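Local coordinates for protein cellulose 1,4-beta-cellobiosidase (Thermobifida fusca, PDB 4JJJ) that probably cleaves cellulose to release cellobiose, this chain being the family 48 glycoside hydrolase catalytic domain of a longer secreted cellulase, at residues Ala96-Glu108 against Pro118-Ala131. The protein carries 1 engineered substitution. Numbering follows the deposited sequence.
Sequences AYNPNSPATYIPE and PLMNNVPVGQDPLA. With BGC (beta-D-glucopyranose), chain D; BGC (beta-D-glucopyranose), chain B.
Asp128 OD2 accepts from Tyr97 OH at 2.7 Å on its anti lone pair and is also hydrogen-bonded to Tyr265 OH, while OD1 receives the backbone N-H groups of Leu130 and Ala131, the latter from above the carboxylate plane. Aspartate suits this place because its short side chain reaches forward: with CG anti to the backbone N and beside the carbonyl carbon (chi1 170°), OD1 closes an Asx turn onto Leu130 N just before helix 131-138. An asparagine here, keeping its oxygen on the two backbone N-H groups, would probably turn an NH2 toward Tyr97 and Tyr265 and leave their hydroxyls without the charged acceptor. The backbone N of Asp128 binds Pro99 O at 2.9 Å. Ala131 is small enough for CB to meet the edge of the Tyr97 ring, 3.6 Å from CE2.

These two loops of the (α/α)6 barrel enzyme run antiparallel and line part of its glycan-binding site. Thr104 N donates to O2 of the chain B glucose, and O6 of the chain D glucose donates to Thr104 O at 2.7 Å.

Behind the sugars, branched Val123 offers both methyls to the flat Tyr105 ring, CG1 over one face in a CH-pi contact and CG2 by CD2. Met120 N donates to Tyr105 O at 2.9 Å, and Met120 CB lies at the ring edge. A water accepts from Tyr105 N and donates to Met120 O and Val123 O, bridging the loops.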
ATOM      1  N   ALA A  96     -13.757 -10.292 -22.452  1.00 17.13           N
ATOM      2  CA  ALA A  96     -12.918  -9.942 -23.589  1.00 16.90           C
ATOM      3  C   ALA A  96     -11.437 -10.173 -23.372  1.00 15.20           C
ATOM      4  O   ALA A  96     -10.671 -10.034 -24.317  1.00 17.96           O
ATOM      5  CB  ALA A  96     -13.136  -8.511 -24.005  1.00 18.19           C
ATOM      6  N   TYR A  97     -11.050 -10.450 -22.120  1.00 12.85           N
ATOM      7  CA  TYR A  97      -9.647 -10.579 -21.819  1.00 11.97           C
ATOM      8  C   TYR A  97      -9.120 -11.821 -22.516  1.00 14.05           C
ATOM      9  O   TYR A  97      -9.822 -12.881 -22.561  1.00 16.86           O
ATOM     10  CB  TYR A  97      -9.468 -10.697 -20.301  1.00 11.10           C
ATOM     11  CG  TYR A  97      -8.061 -10.850 -19.891  1.00 11.07           C
ATOM     12  CD1 TYR A  97      -7.137  -9.899 -20.222  1.00 10.08           C
ATOM     13  CD2 TYR A  97      -7.644 -11.996 -19.288  1.00 10.87           C
ATOM     14  CE1 TYR A  97      -5.786 -10.032 -19.885  1.00  9.89           C
ATOM     15  CE2 TYR A  97      -6.340 -12.192 -18.913  1.00 11.24           C
ATOM     16  CZ  TYR A  97      -5.390 -11.198 -19.183  1.00  9.92           C
ATOM     17  OH  TYR A  97      -4.030 -11.306 -18.819  1.00  9.13           O
ATOM     18  N   ASN A  98      -7.907 -11.704 -23.028  1.00 13.95           N
ATOM     19  CA  ASN A  98      -7.169 -12.808 -23.643  1.00 12.81           C
ATOM     20  C   ASN A  98      -5.843 -13.056 -22.909  1.00 12.43           C
ATOM     21  O   ASN A  98      -4.865 -12.298 -23.067  1.00 11.64           O
ATOM     22  CB  ASN A  98      -6.847 -12.462 -25.103  1.00 15.23           C
ATOM     23  CG  ASN A  98      -6.059 -13.560 -25.802  1.00 19.08           C
ATOM     24  OD1 ASN A  98      -5.839 -14.663 -25.254  1.00 17.79           O
ATOM     25  ND2 ASN A  98      -5.703 -13.294 -27.091  1.00 21.08           N
ATOM     26  N   PRO A  99      -5.784 -14.124 -22.107  1.00 12.47           N
ATOM     27  CA  PRO A  99      -4.568 -14.285 -21.308  1.00 13.97           C
ATOM     28  C   PRO A  99      -3.314 -14.566 -22.134  1.00 12.47           C
ATOM     29  O   PRO A  99      -2.204 -14.366 -21.681  1.00 13.93           O
ATOM     30  CB  PRO A  99      -4.874 -15.483 -20.410  1.00 15.52           C
ATOM     31  CG  PRO A  99      -6.247 -15.803 -20.639  1.00 16.20           C
ATOM     32  CD  PRO A  99      -6.808 -15.109 -21.808  1.00 16.12           C
ATOM     33  N   ASN A 100      -3.498 -15.035 -23.378  1.00 13.93           N
ATOM     34  CA  ASN A 100      -2.382 -15.147 -24.266  1.00 14.31           C
ATOM     35  C   ASN A 100      -1.853 -13.833 -24.834  1.00 13.85           C
ATOM     36  O   ASN A 100      -0.755 -13.780 -25.379  1.00 16.79           O
ATOM     37  CB  ASN A 100      -2.735 -16.076 -25.450  1.00 18.35           C
ATOM     38  CG  ASN A 100      -2.893 -17.530 -25.061  1.00 23.31           C
ATOM     39  OD1 ASN A 100      -2.781 -17.976 -23.907  1.00 29.25           O
ATOM     40  ND2 ASN A 100      -3.151 -18.318 -26.069  1.00 23.91           N
ATOM     41  N   SER A 101      -2.613 -12.760 -24.689  0.50 13.34           N
ATOM     42  CA  SER A 101      -2.168 -11.437 -25.074  0.50 13.28           C
ATOM     43  C   SER A 101      -2.720 -10.460 -24.010  0.50 12.25           C
ATOM     44  O   SER A 101      -3.787  -9.832 -24.148  0.50 12.12           O
ATOM     45  CB  SER A 101      -2.686 -11.088 -26.466  0.50 15.05           C
ATOM     46  OG  SER A 101      -2.046  -9.938 -26.928  0.50 17.11           O
ATOM     47  N   PRO A 102      -2.023 -10.441 -22.878  1.00 11.52           N
ATOM     48  CA  PRO A 102      -2.568  -9.719 -21.731  1.00 11.25           C
ATOM     49  C   PRO A 102      -2.665  -8.259 -21.786  1.00 11.09           C
ATOM     50  O   PRO A 102      -3.573  -7.695 -21.150  1.00  8.92           O
ATOM     51  CB  PRO A 102      -1.642 -10.128 -20.570  1.00 11.82           C
ATOM     52  CG  PRO A 102      -0.821 -11.250 -21.044  1.00 14.81           C
ATOM     53  CD  PRO A 102      -0.790 -11.181 -22.567  1.00 12.93           C
ATOM     54  N   ALA A 103      -1.776  -7.615 -22.535  1.00 10.43           N
ATOM     55  CA  ALA A 103      -1.644  -6.180 -22.522  1.00 10.91           C
ATOM     56  C   ALA A 103      -0.739  -5.804 -23.670  1.00 11.91           C
ATOM     57  O   ALA A 103       0.047  -6.643 -24.149  1.00 11.54           O
ATOM     58  CB  ALA A 103      -1.066  -5.701 -21.194  1.00 11.42           C
ATOM     59  N   THR A 104      -0.781  -4.533 -24.060  1.00 11.83           N
ATOM     60  CA  THR A 104       0.201  -3.937 -24.948  1.00 11.84           C
ATOM     61  C   THR A 104       1.199  -3.146 -24.165  1.00 11.05           C
ATOM     62  O   THR A 104       0.825  -2.316 -23.328  1.00 11.64           O
ATOM     63  CB  THR A 104      -0.494  -3.023 -26.038  1.00 13.66           C
ATOM     64  OG1 THR A 104      -1.461  -3.833 -26.765  1.00 16.66           O
ATOM     65  CG2 THR A 104       0.599  -2.480 -27.003  1.00 15.20           C
ATOM     66  N   TYR A 105       2.491  -3.358 -24.415  1.00 11.24           N
ATOM     67  CA  TYR A 105       3.480  -2.579 -23.740  1.00 11.32           C
ATOM     68  C   TYR A 105       3.396  -1.067 -23.957  1.00 11.76           C
ATOM     69  O   TYR A 105       3.217  -0.598 -25.096  1.00 12.64           O
ATOM     70  CB  TYR A 105       4.856  -3.039 -24.186  1.00 11.57           C
ATOM     71  CG  TYR A 105       6.030  -2.295 -23.616  1.00 10.58           C
ATOM     72  CD1 TYR A 105       6.504  -2.539 -22.344  1.00  9.65           C
ATOM     73  CD2 TYR A 105       6.748  -1.367 -24.359  1.00 10.95           C
ATOM     74  CE1 TYR A 105       7.557  -1.840 -21.816  1.00  9.57           C
ATOM     75  CE2 TYR A 105       7.835  -0.702 -23.873  1.00 10.40           C
ATOM     76  CZ  TYR A 105       8.313  -0.930 -22.625  1.00 10.07           C
ATOM     77  OH  TYR A 105       9.438  -0.292 -22.176  1.00 10.94           O
ATOM     78  N   ILE A 106       3.544  -0.324 -22.856  1.00  9.84           N
ATOM     79  CA  ILE A 106       3.738   1.121 -22.908  1.00 10.10           C
ATOM     80  C   ILE A 106       4.946   1.392 -22.025  1.00 11.09           C
ATOM     81  O   ILE A 106       4.957   0.957 -20.845  1.00  9.96           O
ATOM     82  CB  ILE A 106       2.494   1.875 -22.368  1.00 10.52           C
ATOM     83  CG1 ILE A 106       1.268   1.685 -23.257  1.00 10.43           C
ATOM     84  CG2 ILE A 106       2.818   3.327 -22.183  1.00 10.97           C
ATOM     85  CD1 ILE A 106      -0.036   2.082 -22.620  1.00 13.27           C
ATOM     86  N   PRO A 107       5.953   2.086 -22.496  1.00 10.29           N
ATOM     87  CA  PRO A 107       7.097   2.325 -21.588  1.00  9.58           C
ATOM     88  C   PRO A 107       6.793   3.327 -20.531  1.00 10.24           C
ATOM     89  O   PRO A 107       6.071   4.296 -20.760  1.00 10.64           O
ATOM     90  CB  PRO A 107       8.171   2.890 -22.543  1.00 10.88           C
ATOM     91  CG  PRO A 107       7.383   3.503 -23.596  1.00 11.63           C
ATOM     92  CD  PRO A 107       6.234   2.640 -23.858  1.00 11.50           C
ATOM     93  N   GLU A 108       7.302   3.129 -19.332  1.00 11.33           N
ATOM     94  CA  GLU A 108       7.277   4.201 -18.359  1.00 11.97           C
ATOM     95  C   GLU A 108       8.270   5.261 -18.809  1.00 13.37           C
ATOM     96  O   GLU A 108       9.245   4.976 -19.483  1.00 13.16           O
ATOM     97  CB  GLU A 108       7.607   3.683 -16.947  1.00 12.49           C
ATOM     98  CG  GLU A 108       6.551   2.611 -16.567  1.00 17.12           C
ATOM     99  CD  GLU A 108       6.650   1.988 -15.161  1.00 20.53           C
ATOM    100  OE1 GLU A 108       7.483   2.611 -14.362  1.00 21.78           O
ATOM    101  OE2 GLU A 108       5.905   0.920 -14.943  1.00 15.74           O
ATOM    102  N   PRO A 118       3.364   6.198 -25.538  1.00 11.27           N
ATOM    103  CA  PRO A 118       2.755   5.396 -26.606  1.00 12.50           C
ATOM    104  C   PRO A 118       2.755   3.880 -26.414  1.00 12.71           C
ATOM    105  O   PRO A 118       3.633   3.284 -25.758  1.00 13.17           O
ATOM    106  CB  PRO A 118       3.682   5.731 -27.815  1.00 12.31           C
ATOM    107  CG  PRO A 118       5.035   5.942 -27.172  1.00 12.97           C
ATOM    108  CD  PRO A 118       4.753   6.543 -25.787  1.00 11.84           C
ATOM    109  N   LEU A 119       1.785   3.267 -27.013  1.00 15.20           N
ATOM    110  CA  LEU A 119       1.799   1.837 -27.219  1.00 15.82           C
ATOM    111  C   LEU A 119       2.911   1.404 -28.146  1.00 18.31           C
ATOM    112  O   LEU A 119       3.151   2.073 -29.166  1.00 16.65           O
ATOM    113  CB  LEU A 119       0.494   1.372 -27.817  1.00 17.56           C
ATOM    114  CG  LEU A 119      -0.764   1.303 -26.972  1.00 21.91           C
ATOM    115  CD1 LEU A 119      -1.281   2.612 -26.423  1.00 23.47           C
ATOM    116  CD2 LEU A 119      -1.827   0.714 -27.891  1.00 24.04           C
ATOM    117  N   MET A 120       3.569   0.296 -27.802  0.70 16.33           N
ATOM    118  CA  MET A 120       4.645  -0.300 -28.627  0.70 17.72           C
ATOM    119  C   MET A 120       4.343  -1.770 -28.898  0.70 18.19           C
ATOM    120  O   MET A 120       4.489  -2.652 -28.069  0.70 16.18           O
ATOM    121  CB  MET A 120       6.014  -0.108 -27.994  0.70 18.49           C
ATOM    122  CG  MET A 120       6.405   1.344 -27.839  0.70 19.69           C
ATOM    123  SD  MET A 120       8.020   1.600 -27.136  0.70 24.89           S
ATOM    124  CE  MET A 120       8.125   3.390 -27.245  0.70 24.73           C
ATOM    125  N   ASN A 121       3.828  -2.052 -30.065  1.00 18.45           N
ATOM    126  CA  ASN A 121       3.525  -3.445 -30.401  1.00 21.18           C
ATOM    127  C   ASN A 121       4.711  -4.365 -30.682  1.00 19.07           C
ATOM    128  O   ASN A 121       4.503  -5.626 -30.692  1.00 17.65           O
ATOM    129  CB  ASN A 121       2.636  -3.509 -31.665  1.00 27.47           C
ATOM    130  CG  ASN A 121       1.285  -2.916 -31.424  1.00 35.30           C
ATOM    131  OD1 ASN A 121       0.685  -3.135 -30.375  1.00 37.26           O
ATOM    132  ND2 ASN A 121       0.818  -2.111 -32.357  1.00 37.63           N
ATOM    133  N   ASN A 122       5.886  -3.815 -30.879  1.00 18.05           N
ATOM    134  CA  ASN A 122       7.117  -4.635 -31.153  1.00 18.57           C
ATOM    135  C   ASN A 122       7.748  -5.188 -29.888  1.00 20.59           C
ATOM    136  O   ASN A 122       8.709  -5.928 -29.970  1.00 18.61           O
ATOM    137  CB  ASN A 122       8.167  -3.854 -31.966  1.00 22.47           C
ATOM    138  CG  ASN A 122       8.743  -2.647 -31.237  1.00 31.76           C
ATOM    139  OD1 ASN A 122       8.242  -2.182 -30.221  1.00 34.34           O
ATOM    140  ND2 ASN A 122       9.825  -2.129 -31.771  1.00 37.17           N
ATOM    141  N   VAL A 123       7.208  -4.831 -28.703  1.00 16.63           N
ATOM    142  CA  VAL A 123       7.773  -5.331 -27.464  1.00 15.96           C
ATOM    143  C   VAL A 123       6.987  -6.564 -27.058  1.00 16.61           C
ATOM    144  O   VAL A 123       5.790  -6.492 -26.911  1.00 16.34           O
ATOM    145  CB  VAL A 123       7.727  -4.256 -26.398  1.00 14.72           C
ATOM    146  CG1 VAL A 123       7.989  -4.873 -25.048  1.00 14.16           C
ATOM    147  CG2 VAL A 123       8.711  -3.146 -26.686  1.00 15.70           C
ATOM    148  N   PRO A 124       7.647  -7.716 -26.969  1.00 16.23           N
ATOM    149  CA  PRO A 124       6.958  -8.927 -26.572  1.00 16.04           C
ATOM    150  C   PRO A 124       6.374  -8.866 -25.135  1.00 12.64           C
ATOM    151  O   PRO A 124       7.042  -8.381 -24.260  1.00 15.64           O
ATOM    152  CB  PRO A 124       8.019 -10.000 -26.697  1.00 17.98           C
ATOM    153  CG  PRO A 124       9.114  -9.413 -27.499  1.00 18.14           C
ATOM    154  CD  PRO A 124       9.053  -7.957 -27.368  1.00 17.68           C
ATOM    155  N   VAL A 125       5.137  -9.296 -25.023  1.00 14.22           N
ATOM    156  CA  VAL A 125       4.405  -9.504 -23.762  1.00 12.04           C
ATOM    157  C   VAL A 125       4.188 -11.004 -23.596  1.00 12.36           C
ATOM    158  O   VAL A 125       3.794 -11.782 -24.534  1.00 14.64           O
ATOM    159  CB  VAL A 125       3.114  -8.689 -23.744  1.00 12.14           C
ATOM    160  CG1 VAL A 125       2.261  -8.788 -22.466  1.00 12.57           C
ATOM    161  CG2 VAL A 125       3.474  -7.224 -24.009  1.00 12.10           C
ATOM    162  N   GLY A 126       4.418 -11.452 -22.351  1.00 12.21           N
ATOM    163  CA  GLY A 126       4.198 -12.863 -22.062  1.00 12.54           C
ATOM    164  C   GLY A 126       2.770 -13.296 -21.906  1.00 12.22           C
ATOM    165  O   GLY A 126       1.823 -12.497 -22.081  1.00 14.79           O
ATOM    166  N   GLN A 127       2.605 -14.575 -21.663  1.00 12.98           N
ATOM    167  CA  GLN A 127       1.317 -15.181 -21.408  1.00 14.04           C
ATOM    168  C   GLN A 127       1.019 -15.007 -19.880  1.00 13.00           C
ATOM    169  O   GLN A 127       1.884 -15.137 -19.038  1.00 13.84           O
ATOM    170  CB  GLN A 127       1.340 -16.665 -21.791  1.00 18.79           C
ATOM    171  CG  GLN A 127       1.302 -16.788 -23.376  1.00 22.11           C
ATOM    172  CD  GLN A 127       1.217 -18.223 -23.930  1.00 31.22           C
ATOM    173  OE1 GLN A 127       1.407 -19.188 -23.193  1.00 34.10           O
ATOM    174  NE2 GLN A 127       0.952 -18.357 -25.258  1.00 30.85           N
ATOM    175  N   ASP A 128      -0.226 -14.696 -19.597  1.00 10.48           N
ATOM    176  CA  ASP A 128      -0.695 -14.735 -18.223  1.00  9.11           C
ATOM    177  C   ASP A 128      -1.130 -16.112 -17.832  1.00  9.09           C
ATOM    178  O   ASP A 128      -2.138 -16.593 -18.388  1.00  9.77           O
ATOM    179  CB  ASP A 128      -1.940 -13.772 -18.166  1.00  8.24           C
ATOM    180  CG  ASP A 128      -2.761 -13.841 -16.863  1.00  8.46           C
ATOM    181  OD1 ASP A 128      -2.552 -14.653 -15.961  1.00  8.59           O
ATOM    182  OD2 ASP A 128      -3.787 -13.053 -16.831  1.00  9.30           O
ATOM    183  N   PRO A 129      -0.460 -16.734 -16.826  1.00  8.85           N
ATOM    184  CA  PRO A 129      -0.708 -18.132 -16.461  1.00  9.25           C
ATOM    185  C   PRO A 129      -1.678 -18.285 -15.330  1.00  9.92           C
ATOM    186  O   PRO A 129      -1.910 -19.396 -14.897  1.00 10.68           O
ATOM    187  CB  PRO A 129       0.674 -18.631 -16.023  1.00  9.89           C
ATOM    188  CG  PRO A 129       1.245 -17.425 -15.368  1.00  9.73           C
ATOM    189  CD  PRO A 129       0.765 -16.215 -16.160  1.00  9.40           C
ATOM    190  N   LEU A 130      -2.281 -17.167 -14.894  1.00  9.02           N
ATOM    191  CA  LEU A 130      -3.213 -17.211 -13.805  1.00  8.50           C
ATOM    192  C   LEU A 130      -4.676 -17.145 -14.232  1.00  8.66           C
ATOM    193  O   LEU A 130      -5.530 -17.737 -13.591  1.00  9.57           O
ATOM    194  CB  LEU A 130      -3.053 -16.015 -12.840  1.00  8.08           C
ATOM    195  CG  LEU A 130      -1.667 -15.930 -12.167  1.00  7.73           C
ATOM    196  CD1 LEU A 130      -1.700 -14.654 -11.351  1.00  8.68           C
ATOM    197  CD2 LEU A 130      -1.252 -17.188 -11.406  1.00  7.84           C
ATOM    198  N   ALA A 131      -4.982 -16.405 -15.296  1.00  9.39           N
ATOM    199  CA  ALA A 131      -6.372 -16.016 -15.547  1.00  9.24           C
ATOM    200  C   ALA A 131      -7.360 -17.208 -15.732  1.00 11.09           C
ATOM    201  O   ALA A 131      -8.442 -17.247 -15.179  1.00 10.89           O
ATOM    202  CB  ALA A 131      -6.405 -15.133 -16.769  1.00  9.30           C
TER
HETATM  203  C2  BGC D   4      -2.997   1.941 -19.465  1.00 10.14           C
HETATM  204  C3  BGC D   4      -3.836   1.068 -20.389  1.00 10.78           C
HETATM  205  C4  BGC D   4      -2.965  -0.074 -20.975  1.00  9.38           C
HETATM  206  C5  BGC D   4      -2.290  -0.824 -19.823  1.00  9.42           C
HETATM  207  C6  BGC D   4      -1.263  -1.886 -20.342  1.00  8.78           C
HETATM  208  C1  BGC D   4      -2.403   1.063 -18.365  1.00  9.30           C
HETATM  209  O2  BGC D   4      -3.876   2.891 -18.896  1.00 11.93           O
HETATM  210  O3  BGC D   4      -4.329   1.917 -21.451  1.00 11.60           O
HETATM  211  O4  BGC D   4      -3.777  -1.037 -21.646  1.00 10.76           O
HETATM  212  O5  BGC D   4      -1.554   0.117 -19.033  1.00  8.15           O
HETATM  213  O6  BGC D   4      -0.157  -1.287 -21.016  1.00  9.16           O
HETATM  214  C2  BGC B   5      -4.366  -2.224 -23.572  1.00 11.05           C
HETATM  215  C3  BGC B   5      -4.600  -2.180 -25.099  1.00 14.57           C
HETATM  216  C4  BGC B   5      -5.474  -0.969 -25.455  1.00 15.30           C
HETATM  217  C5  BGC B   5      -4.915   0.329 -24.815  1.00 14.67           C
HETATM  218  C6  BGC B   5      -5.636   1.656 -25.071  1.00 16.20           C
HETATM  219  C1  BGC B   5      -3.862  -0.891 -23.083  1.00 11.69           C
HETATM  220  O2  BGC B   5      -3.470  -3.259 -23.349  1.00 10.80           O
HETATM  221  O3  BGC B   5      -5.288  -3.389 -25.528  1.00 15.89           O
HETATM  222  O4  BGC B   5      -5.254  -0.687 -26.907  1.00 17.58           O
HETATM  223  O5  BGC B   5      -4.883   0.100 -23.361  1.00 12.07           O
HETATM  224  O6  BGC B   5      -4.785   2.790 -25.257  1.00 19.24           O
HETATM  225  O   HOH W   1      -2.154 -17.734 -21.082  1.00 28.56           O
HETATM  226  O   HOH W   2       3.470  -4.902 -26.788  1.00 13.24           O